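PDB 3WKY: prophenoloxidase b, which probably serves as the inactive precursor of a type 3 copper phenoloxidase that hydroxylates monophenols and oxidises o-diphenols. Local coordinates for residues A[111-116]-A[135-140]; A[129-134]-A[199-204]. All blocks are in the same frame, centred on the assembly; numbering follows the deposited sequence. Where two conformers were deposited one is given.

Contact 1. Residues A[111-116]-A[135-140]; sequences VFLAAL and PTVLPD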
loop_
_atom_site.group_PDB
_atom_site.type_symbol
_atom_site.label_atom_id
_atom_site.label_comp_id
_atom_site.label_asym_id
_atom_site.label_seq_id
_atom_site.Cartn_x
_atom_site.Cartn_y
_atom_site.Cartn_z
ATOM N N VAL A 111 -27.661 6.410 34.247
ATOM C CA VAL A 111 -27.897 7.847 34.260
ATOM C C VAL A 111 -28.365 8.271 35.660
ATOM O O VAL A 111 -27.919 9.292 36.194
ATOM C CB VAL A 111 -28.924 8.251 33.178
ATOM C CG1 VAL A 111 -29.441 9.678 33.398
ATOM C CG2 VAL A 111 -28.302 8.117 31.780
ATOM N N PHE A 112 -29.227 7.458 36.265
ATOM C CA PHE A 112 -29.704 7.709 37.634
ATOM C C PHE A 112 -28.543 7.761 38.633
ATOM O O PHE A 112 -28.404 8.730 39.395
ATOM C CB PHE A 112 -30.718 6.630 38.034
ATOM C CG PHE A 112 -31.246 6.773 39.438
ATOM C CD1 PHE A 112 -32.260 7.680 39.722
ATOM C CD2 PHE A 112 -30.738 5.992 40.468
ATOM C CE1 PHE A 112 -32.759 7.808 41.008
ATOM C CE2 PHE A 112 -31.226 6.119 41.764
ATOM C CZ PHE A 112 -32.238 7.029 42.033
ATOM N N LEU A 113 -27.709 6.722 38.623
ATOM C CA LEU A 113 -26.526 6.658 39.479
ATOM C C LEU A 113 -25.555 7.810 39.267
ATOM O O LEU A 113 -25.036 8.370 40.236
ATOM C CB LEU A 113 -25.796 5.322 39.300
ATOM C CG LEU A 113 -26.549 4.119 39.853
ATOM C CD1 LEU A 113 -25.805 2.844 39.550
ATOM C CD2 LEU A 113 -26.742 4.289 41.366
ATOM N N ALA A 114 -25.296 8.165 38.011
ATOM C CA ALA A 114 -24.370 9.263 37.717
ATOM C C ALA A 114 -24.893 10.573 38.296
ATOM O O ALA A 114 -24.153 11.319 38.941
ATOM C CB ALA A 114 -24.157 9.394 36.209
ATOM N N ALA A 115 -26.176 10.840 38.067
ATOM C CA ALA A 115 -26.830 12.037 38.596
ATOM C C ALA A 115 -26.755 12.100 40.129
ATOM O O ALA A 115 -26.539 13.177 40.707
ATOM C CB ALA A 115 -28.295 12.103 38.111
ATOM N N LEU A 116 -26.920 10.953 40.784
ATOM C CA LEU A 116 -26.853 10.885 42.244
ATOM C C LEU A 116 -25.458 11.219 42.767
ATOM O O LEU A 116 -25.300 12.015 43.696
ATOM C CB LEU A 116 -27.251 9.496 42.742
ATOM C CG LEU A 116 -28.694 9.287 43.193
ATOM C CD1 LEU A 116 -28.837 7.915 43.835
ATOM C CD2 LEU A 116 -29.103 10.389 44.167
ATOM N N PRO A 135 -17.810 -0.044 43.128
ATOM C CA PRO A 135 -17.929 -1.481 42.844
ATOM C C PRO A 135 -19.001 -2.210 43.656
ATOM O O PRO A 135 -19.448 -3.261 43.211
ATOM C CB PRO A 135 -16.541 -2.028 43.193
ATOM C CG PRO A 135 -15.623 -0.865 42.970
ATOM C CD PRO A 135 -16.416 0.335 43.436
ATOM N N THR A 136 -19.401 -1.681 44.812
ATOM C CA THR A 136 -20.472 -2.317 45.591
ATOM C C THR A 136 -21.848 -2.031 44.997
ATOM O O THR A 136 -22.825 -2.694 45.336
ATOM C CB THR A 136 -20.466 -1.849 47.065
ATOM O OG1 THR A 136 -20.881 -0.477 47.126
ATOM C CG2 THR A 136 -19.080 -2.002 47.659
ATOM N N VAL A 137 -21.908 -1.037 44.112
ATOM C CA VAL A 137 -23.145 -0.597 43.471
ATOM C C VAL A 137 -23.271 -1.173 42.055
ATOM O O VAL A 137 -24.340 -1.628 41.652
ATOM C CB VAL A 137 -23.197 0.949 43.396
ATOM C CG1 VAL A 137 -24.385 1.424 42.575
ATOM C CG2 VAL A 137 -23.246 1.545 44.792
ATOM N N LEU A 138 -22.172 -1.148 41.301
ATOM C CA LEU A 138 -22.162 -1.686 39.935
ATOM C C LEU A 138 -21.021 -2.681 39.769
ATOM O O LEU A 138 -20.088 -2.430 39.007
ATOM C CB LEU A 138 -22.002 -0.554 38.906
ATOM C CG LEU A 138 -23.159 0.412 38.661
ATOM C CD1 LEU A 138 -22.764 1.514 37.679
ATOM C CD2 LEU A 138 -24.391 -0.328 38.146
ATOM N N PRO A 139 -21.072 -3.813 40.491
ATOM C CA PRO A 139 -19.952 -4.750 40.377
ATOM C C PRO A 139 -19.727 -5.266 38.950
ATOM O O PRO A 139 -18.591 -5.644 38.642
ATOM C CB PRO A 139 -20.345 -5.905 41.321
ATOM C CG PRO A 139 -21.797 -5.715 41.604
ATOM C CD PRO A 139 -22.071 -4.260 41.485
ATOM N N ASP A 140 -20.762 -5.264 38.112
ATOM C CA ASP A 140 -20.639 -5.750 36.733
ATOM C C ASP A 140 -19.620 -4.939 35.921
ATOM O O ASP A 140 -19.118 -5.424 34.901
ATOM C CB ASP A 140 -21.992 -5.728 36.012
ATOM C CG ASP A 140 -22.516 -4.312 35.792
ATOM O OD1 ASP A 140 -22.089 -3.645 34.822
ATOM O OD2 ASP A 140 -23.359 -3.850 36.588
#
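Val-137 and Leu-138 receive a single side chain, that of Leu-113, and the pair illustrates how one leucine can join two parts of a protein through apolar branches alone. Followed along 135-140, the chain begins on the side of helix 193-205, where Pro-135 rests against Met-193 and Ser-197; Thr-136 then turns its carbonyl to the hydroxyl of Ser-459. At Val-137 the chain meets helix 109-122. Its CG1 branch, anti to the backbone N (chi1 173°), comes tip to tip with Leu-113 and lies 3.6 Å from Leu-113 CD1. The second methyl of the leucine is a little farther off, Leu-113 CD2 standing 3.9 Å from Val-137 CG1, so the valine branch faces both arms of the fork.

Leu-138 follows and approaches the same methyl with its own fork. Its branching carbon CG sits 3.7 Å from Leu-113 CD1, and both of its methyls lie at nearly the same distance, CD1 at 3.8 Å and CD2 at 3.7 Å from that atom. Leu-113 CD1 is therefore gripped by two consecutive residues, while, within the two segments, CD2 meets only the valine. Beyond this point Asp-140 binds the hydroxyl of Tyr-19 through OD2.

All three touching residues are buried, and the area they hide is small, 109 Å² in total. The arrangement is a compact apolar junction between the hemocyanin-type all-alpha domain, which supplies Leu-113, and the copper-containing region, which supplies Val-137 and Leu-138.

Contact 2. Residues A[129-134]-A[199-204]; sequences GDTPPL and HWHWHL. With CUO (Cu2-o2 cluster), chain J.
Trp-200 carries an aliphatic methyl on each face of its indole: Leu-134 CD2 on one and, from its own helix, Leu-204 CD1 on the other. The first is a CH-pi contact, with Leu-134 CD2 3.5 Å from the centroid of the five-membered ring and 14° off its normal. The imidazole of His-201 has Trp-200 CD1 over one face, and at its edge His-201 CE1 lies 3.7 Å from Thr-131 OG1. A water links the two side chains, 2.9 Å from His-201 NE2 and donating to both Thr-131 OG1 and Pro-132 O. Thr-131 OG1 also bonds Pro-128 O, and His-201 ND1 bonds the Tyr-121 hydroxyl, which fixes the ring at both nitrogens.

With an alanine at position Trp-200, Leu-134 CD2 and Leu-204 CD1 would probably lose the ring between them, and a gap would open beside His-201.

His-199 and His-203, on the same helix, bind the copper atom CU1 through NE2, at 2.2 and 2.3 Å respectively, with His-226 of helix 218-239 as third ligand. Helix 193-205 thus presents its copper ligands toward helix 218-239, while Trp-200 and His-201 meet the 129-134 loop and Tyr-117 and Tyr-121 of helix 109-122.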
loop_
_atom_site.group_PDB
_atom_site.type_symbol
_atom_site.label_atom_id
_atom_site.label_comp_id
_atom_site.label_asym_id
_atom_site.label_seq_id
_atom_site.Cartn_x
_atom_site.Cartn_y
_atom_site.Cartn_z
ATOM N N GLY A 129 -17.725 11.657 50.257
ATOM C CA GLY A 129 -17.187 10.571 51.053
ATOM C C GLY A 129 -18.262 9.642 51.601
ATOM O O GLY A 129 -17.969 8.516 52.008
ATOM N N ASP A 130 -19.507 10.107 51.605
ATOM C CA ASP A 130 -20.620 9.300 52.094
ATOM C C ASP A 130 -21.315 8.499 50.987
ATOM O O ASP A 130 -22.280 7.782 51.254
ATOM C CB ASP A 130 -21.651 10.186 52.805
ATOM C CG ASP A 130 -21.095 10.826 54.068
ATOM O OD1 ASP A 130 -20.292 10.164 54.749
ATOM O OD2 ASP A 130 -21.451 11.985 54.368
ATOM N N THR A 131 -20.848 8.625 49.745
ATOM C CA THR A 131 -21.408 7.798 48.675
ATOM C C THR A 131 -20.845 6.388 48.810
ATOM O O THR A 131 -19.724 6.211 49.279
ATOM C CB THR A 131 -21.103 8.360 47.269
ATOM O OG1 THR A 131 -19.687 8.455 47.088
ATOM C CG2 THR A 131 -21.717 9.728 47.096
ATOM N N PRO A 132 -21.622 5.369 48.410
ATOM C CA PRO A 132 -21.082 4.008 48.488
ATOM C C PRO A 132 -19.966 3.831 47.464
ATOM O O PRO A 132 -19.984 4.533 46.452
ATOM C CB PRO A 132 -22.279 3.128 48.109
ATOM C CG PRO A 132 -23.192 4.032 47.331
ATOM C CD PRO A 132 -23.016 5.396 47.925
ATOM N N PRO A 133 -19.013 2.921 47.730
ATOM C CA PRO A 133 -17.971 2.610 46.745
ATOM C C PRO A 133 -18.639 2.114 45.475
ATOM O O PRO A 133 -19.564 1.296 45.552
ATOM C CB PRO A 133 -17.198 1.456 47.396
ATOM C CG PRO A 133 -17.464 1.608 48.871
ATOM C CD PRO A 133 -18.873 2.121 48.961
ATOM N N LEU A 134 -18.196 2.603 44.324
ATOM C CA LEU A 134 -18.841 2.216 43.074
ATOM C C LEU A 134 -18.886 0.701 42.800
ATOM O O LEU A 134 -19.893 0.204 42.297
ATOM C CB LEU A 134 -18.236 2.987 41.893
ATOM C CG LEU A 134 -18.972 2.892 40.555
ATOM C CD1 LEU A 134 -20.416 3.400 40.650
ATOM C CD2 LEU A 134 -18.192 3.700 39.526
ATOM N N HIS A 199 -11.737 7.433 38.362
ATOM C CA HIS A 199 -12.010 8.089 37.103
ATOM C C HIS A 199 -13.483 8.540 36.991
ATOM O O HIS A 199 -13.780 9.649 36.543
ATOM C CB HIS A 199 -11.636 7.146 35.960
ATOM C CG HIS A 199 -11.502 7.830 34.654
ATOM N ND1 HIS A 199 -12.348 7.588 33.595
ATOM C CD2 HIS A 199 -10.620 8.764 34.227
ATOM C CE1 HIS A 199 -11.998 8.342 32.574
ATOM N NE2 HIS A 199 -10.941 9.047 32.929
ATOM N N TRP A 200 -14.404 7.672 37.392
ATOM C CA TRP A 200 -15.823 8.031 37.485
ATOM C C TRP A 200 -16.017 9.249 38.407
ATOM O O TRP A 200 -16.655 10.240 38.029
ATOM C CB TRP A 200 -16.584 6.803 37.991
ATOM C CG TRP A 200 -17.994 6.962 38.549
ATOM C CD1 TRP A 200 -18.339 7.293 39.841
ATOM C CD2 TRP A 200 -19.231 6.660 37.874
ATOM N NE1 TRP A 200 -19.712 7.258 39.989
ATOM C CE2 TRP A 200 -20.279 6.865 38.802
ATOM C CE3 TRP A 200 -19.552 6.243 36.573
ATOM C CZ2 TRP A 200 -21.625 6.688 38.464
ATOM C CZ3 TRP A 200 -20.904 6.064 36.234
ATOM C CH2 TRP A 200 -21.919 6.286 37.181
ATOM N N HIS A 201 -15.456 9.172 39.607
ATOM C CA HIS A 201 -15.569 10.287 40.546
ATOM C C HIS A 201 -15.012 11.585 39.997
ATOM O O HIS A 201 -15.626 12.654 40.155
ATOM C CB HIS A 201 -14.919 9.938 41.885
ATOM C CG HIS A 201 -15.807 9.118 42.763
ATOM N ND1 HIS A 201 -16.784 9.684 43.561
ATOM C CD2 HIS A 201 -15.884 7.781 42.963
ATOM C CE1 HIS A 201 -17.420 8.727 44.215
ATOM N NE2 HIS A 201 -16.897 7.564 43.870
ATOM N N TRP A 202 -13.854 11.505 39.349
ATOM C CA TRP A 202 -13.255 12.725 38.827
ATOM C C TRP A 202 -14.200 13.408 37.853
ATOM O O TRP A 202 -14.411 14.626 37.903
ATOM C CB TRP A 202 -11.876 12.479 38.181
ATOM C CG TRP A 202 -11.208 13.802 37.917
ATOM C CD1 TRP A 202 -10.348 14.475 38.757
ATOM C CD2 TRP A 202 -11.427 14.658 36.794
ATOM N NE1 TRP A 202 -10.001 15.688 38.196
ATOM C CE2 TRP A 202 -10.655 15.820 36.991
ATOM C CE3 TRP A 202 -12.202 14.550 35.627
ATOM C CZ2 TRP A 202 -10.633 16.873 36.066
ATOM C CZ3 TRP A 202 -12.178 15.594 34.709
ATOM C CH2 TRP A 202 -11.397 16.736 34.931
ATOM N N HIS A 203 -14.775 12.631 36.942
ATOM C CA HIS A 203 -15.607 13.230 35.922
ATOM C C HIS A 203 -16.974 13.654 36.422
ATOM O O HIS A 203 -17.633 14.468 35.786
ATOM C CB HIS A 203 -15.734 12.308 34.719
ATOM C CG HIS A 203 -14.532 12.349 33.841
ATOM N ND1 HIS A 203 -14.299 13.379 32.958
ATOM C CD2 HIS A 203 -13.479 11.506 33.732
ATOM C CE1 HIS A 203 -13.158 13.162 32.329
ATOM N NE2 HIS A 203 -12.645 12.037 32.785
ATOM N N LEU A 204 -17.396 13.101 37.548
ATOM C CA LEU A 204 -18.683 13.506 38.103
ATOM C C LEU A 204 -18.510 14.652 39.096
ATOM O O LEU A 204 -19.459 15.393 39.370
ATOM C CB LEU A 204 -19.426 12.304 38.688
ATOM C CG LEU A 204 -19.972 11.386 37.579
ATOM C CD1 LEU A 204 -20.550 10.103 38.145
ATOM C CD2 LEU A 204 -21.018 12.111 36.736
HETATM CU CU1 CUO J . -10.774 11.013 31.981
HETATM CU CU2 CUO J . -10.501 10.781 28.397
HETATM O O1 CUO J . -11.256 11.469 30.097
HETATM O O2 CUO J . -11.342 9.813 30.162
HETATM O O HOH W 1 -17.977 6.159 46.157
HETATM O O HOH W 2 -15.968 4.344 44.587
#

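The two contacts interleave along the chain: 111-116 comes first, then 129-134, directly followed by 135-140, and last 199-204. Their centres are about 9 Å apart, and they touch. Ala-114 CA of contact 1 lies 3.8 Å from Trp-200 CZ2 of contact 2, bringing helix 109-122 against helix 193-205, and Val-137 CG2 packs at 3.6 Å on Pro-132 CG. The continuous run 129-140 leans on both helices along its length. Together the contacts form one buried core that connects the all-alpha domain with the helix carrying two of the three histidines at the first copper.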